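PDB 4F98: DUF2790 domain-containing protein from Pseudomonas aeruginosa, which is of unknown function but belongs to the DUF2790 family and is probably made with a signal peptide for export. Local coordinates for residues Tyr47-His50 with Ser51-His55. Numbering follows the deposited sequence.
Sequences YEDH and SGELH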
ATOM      1  N   TYR A  47      -0.929  14.055   4.003  1.00  9.21           N
ATOM      2  CA  TYR A  47      -0.798  13.905   5.452  1.00  9.94           C
ATOM      3  C   TYR A  47      -0.346  15.218   6.094  1.00 10.51           C
ATOM      4  O   TYR A  47       0.250  16.075   5.449  1.00 10.09           O
ATOM      5  CB  TYR A  47       0.116  12.699   5.816  1.00 10.64           C
ATOM      6  CG  TYR A  47       1.584  12.916   5.625  1.00 10.36           C
ATOM      7  CD1 TYR A  47       2.361  13.481   6.637  1.00 10.82           C
ATOM      8  CD2 TYR A  47       2.201  12.578   4.424  1.00 11.70           C
ATOM      9  CE1 TYR A  47       3.714  13.708   6.452  1.00 10.41           C
ATOM     10  CE2 TYR A  47       3.579  12.800   4.237  1.00 12.21           C
ATOM     11  CZ  TYR A  47       4.319  13.376   5.243  1.00 11.27           C
ATOM     12  OH  TYR A  47       5.655  13.615   5.077  1.00 14.48           O
ATOM     13  N   GLU A  48      -0.619  15.316   7.389  1.00 11.41           N
ATOM     14  CA  GLU A  48      -0.260  16.445   8.247  1.00 11.35           C
ATOM     15  C   GLU A  48       0.840  15.979   9.176  1.00 11.43           C
ATOM     16  O   GLU A  48       0.702  14.910   9.794  1.00 12.90           O
ATOM     17  CB  GLU A  48      -1.485  16.868   9.059  1.00 13.03           C
ATOM     18  CG  GLU A  48      -1.255  17.986  10.063  1.00 14.25           C
ATOM     19  CD  GLU A  48      -2.358  18.129  11.078  1.00 15.49           C
ATOM     20  OE1 GLU A  48      -3.267  17.274  11.139  1.00 18.79           O
ATOM     21  OE2 GLU A  48      -2.306  19.127  11.837  1.00 14.89           O
ATOM     22  N   ASP A  49       1.897  16.774   9.296  1.00 11.94           N
ATOM     23  CA  ASP A  49       2.969  16.471  10.233  1.00 12.54           C
ATOM     24  C   ASP A  49       2.712  17.113  11.602  1.00 13.78           C
ATOM     25  O   ASP A  49       1.747  17.843  11.776  1.00 13.84           O
ATOM     26  CB  ASP A  49       4.347  16.808   9.640  1.00 14.46           C
ATOM     27  CG  ASP A  49       4.611  18.282   9.446  1.00 16.62           C
ATOM     28  OD1 ASP A  49       4.055  19.134  10.172  1.00 15.99           O
ATOM     29  OD2 ASP A  49       5.461  18.581   8.571  1.00 15.98           O
ATOM     30  N   HIS A  50       3.573  16.837  12.581  1.00 14.65           N
ATOM     31  CA  HIS A  50       3.348  17.365  13.939  1.00 16.79           C
ATOM     32  C   HIS A  50       3.533  18.881  14.043  1.00 16.60           C
ATOM     33  O   HIS A  50       2.977  19.490  14.962  1.00 18.86           O
ATOM     34  CB  HIS A  50       4.131  16.562  15.001  1.00 18.17           C
ATOM     35  CG  HIS A  50       3.514  15.221  15.300  1.00 20.29           C
ATOM     36  ND1 HIS A  50       3.907  14.053  14.679  1.00 22.75           N
ATOM     37  CD2 HIS A  50       2.489  14.878  16.123  1.00 23.10           C
ATOM     38  CE1 HIS A  50       3.176  13.049  15.126  1.00 23.91           C
ATOM     39  NE2 HIS A  50       2.306  13.521  16.000  1.00 22.42           N
ATOM     40  N   SER A  51       4.269  19.491  13.109  1.00 16.38           N
ATOM     41  CA  SER A  51       4.411  20.944  13.055  0.50 17.18           C
ATOM     42  C   SER A  51       3.145  21.618  12.498  1.00 15.98           C
ATOM     43  O   SER A  51       2.945  22.814  12.698  1.00 18.64           O
ATOM     44  CB  SER A  51       5.641  21.343  12.234  0.50 18.71           C
ATOM     45  OG  SER A  51       6.821  20.766  12.770  0.50 22.79           O
ATOM     46  N   GLY A  52       2.300  20.845  11.796  1.00 15.97           N
ATOM     47  CA  GLY A  52       1.055  21.325  11.195  1.00 14.59           C
ATOM     48  C   GLY A  52       1.085  21.526   9.687  1.00 13.56           C
ATOM     49  O   GLY A  52       0.093  21.964   9.099  1.00 13.48           O
ATOM     50  N   GLU A  53       2.218  21.207   9.066  1.00 13.56           N
ATOM     51  CA  GLU A  53       2.361  21.312   7.624  1.00 13.03           C
ATOM     52  C   GLU A  53       1.763  20.106   6.900  1.00 12.02           C
ATOM     53  O   GLU A  53       1.829  18.987   7.409  1.00 12.69           O
ATOM     54  CB  GLU A  53       3.854  21.453   7.281  1.00 14.86           C
ATOM     55  CG  GLU A  53       4.473  22.774   7.831  1.00 19.55           C
ATOM     56  CD  GLU A  53       3.884  23.967   7.145  1.00 20.08           C
ATOM     57  OE1 GLU A  53       3.597  23.852   5.946  1.00 28.17           O
ATOM     58  OE2 GLU A  53       3.692  25.018   7.778  1.00 19.04           O
ATOM     59  N   LEU A  54       1.215  20.352   5.708  1.00 12.21           N
ATOM     60  CA  LEU A  54       0.664  19.314   4.839  1.00 11.48           C
ATOM     61  C   LEU A  54       1.668  18.888   3.788  1.00 11.22           C
ATOM     62  O   LEU A  54       2.502  19.670   3.352  1.00 13.46           O
ATOM     63  CB  LEU A  54      -0.618  19.786   4.172  1.00 11.98           C
ATOM     64  CG  LEU A  54      -1.738  20.239   5.108  1.00 13.03           C
ATOM     65  CD1 LEU A  54      -2.990  20.550   4.305  1.00 13.85           C
ATOM     66  CD2 LEU A  54      -2.048  19.231   6.207  1.00 14.01           C
ATOM     67  N   HIS A  55       1.549  17.626   3.384  1.00 10.94           N
ATOM     68  CA  HIS A  55       2.447  17.013   2.416  1.00 11.21           C
ATOM     69  C   HIS A  55       1.652  16.105   1.491  1.00 10.42           C
ATOM     70  O   HIS A  55       0.850  15.298   1.984  1.00 10.85           O
ATOM     71  CB  HIS A  55       3.484  16.148   3.138  1.00 12.05           C
ATOM     72  CG  HIS A  55       4.274  16.883   4.175  1.00 11.88           C
ATOM     73  ND1 HIS A  55       5.491  17.461   3.900  1.00 19.44           N
ATOM     74  CD2 HIS A  55       4.031  17.133   5.483  1.00 12.80           C
ATOM     75  CE1 HIS A  55       5.963  18.042   4.993  1.00 20.83           C
ATOM     76  NE2 HIS A  55       5.089  17.865   5.965  1.00 16.73           N
TER
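Asp49 and Tyr47 hold the imidazole of His55 from two directions. His55 NE2 donates to Asp49 OD2 at 2.7 Å, and the bond is nearly straight at 172°. The oxygen lies close to the imidazole plane but is itself met from above the plane of its carboxylate. The Tyr47 ring lies nearly parallel to the imidazole but displaced along it, with little ring-on-ring stacking. Its face instead receives His55 CB, a CH-pi contact 3.8 Å from the ring centroid. With chi1 at 75°, Tyr47 CG sits between the backbone N and the carbonyl carbon, which brings the ring over His55 CB. Glu15 takes the ND1 side of the imidazole, which probably fixes its rotation. Trp62 of the second subunit also packs on Tyr47.

Residues 47-55 form the turn end of the antiparallel hairpin of strands 40-48 and 54-62. Asp49 to Gly52 form a type I turn, in which Gly52 N bonds Asp49 O at 3.1 Å. Asp49 OD1 accepts from Glu53 N at 3.0 Å and, weakly, from Gly52 N. Gly52 has a positive phi of 105°, which favours glycine.

The face carrying Glu48 and Leu54 is more loosely packed. There Leu54 CD2 rests on Glu48 CB at 3.7 Å, while the extended Glu48 chain carries OE1 to a hydrogen bond with Asn27 ND2. His50 and Ser51 lie at the solvent side of the turn, although His50 ND1 bonds Asp24 OD1. The Glu53 chain bends at chi2 and leads its carboxylate away from residues 47-50.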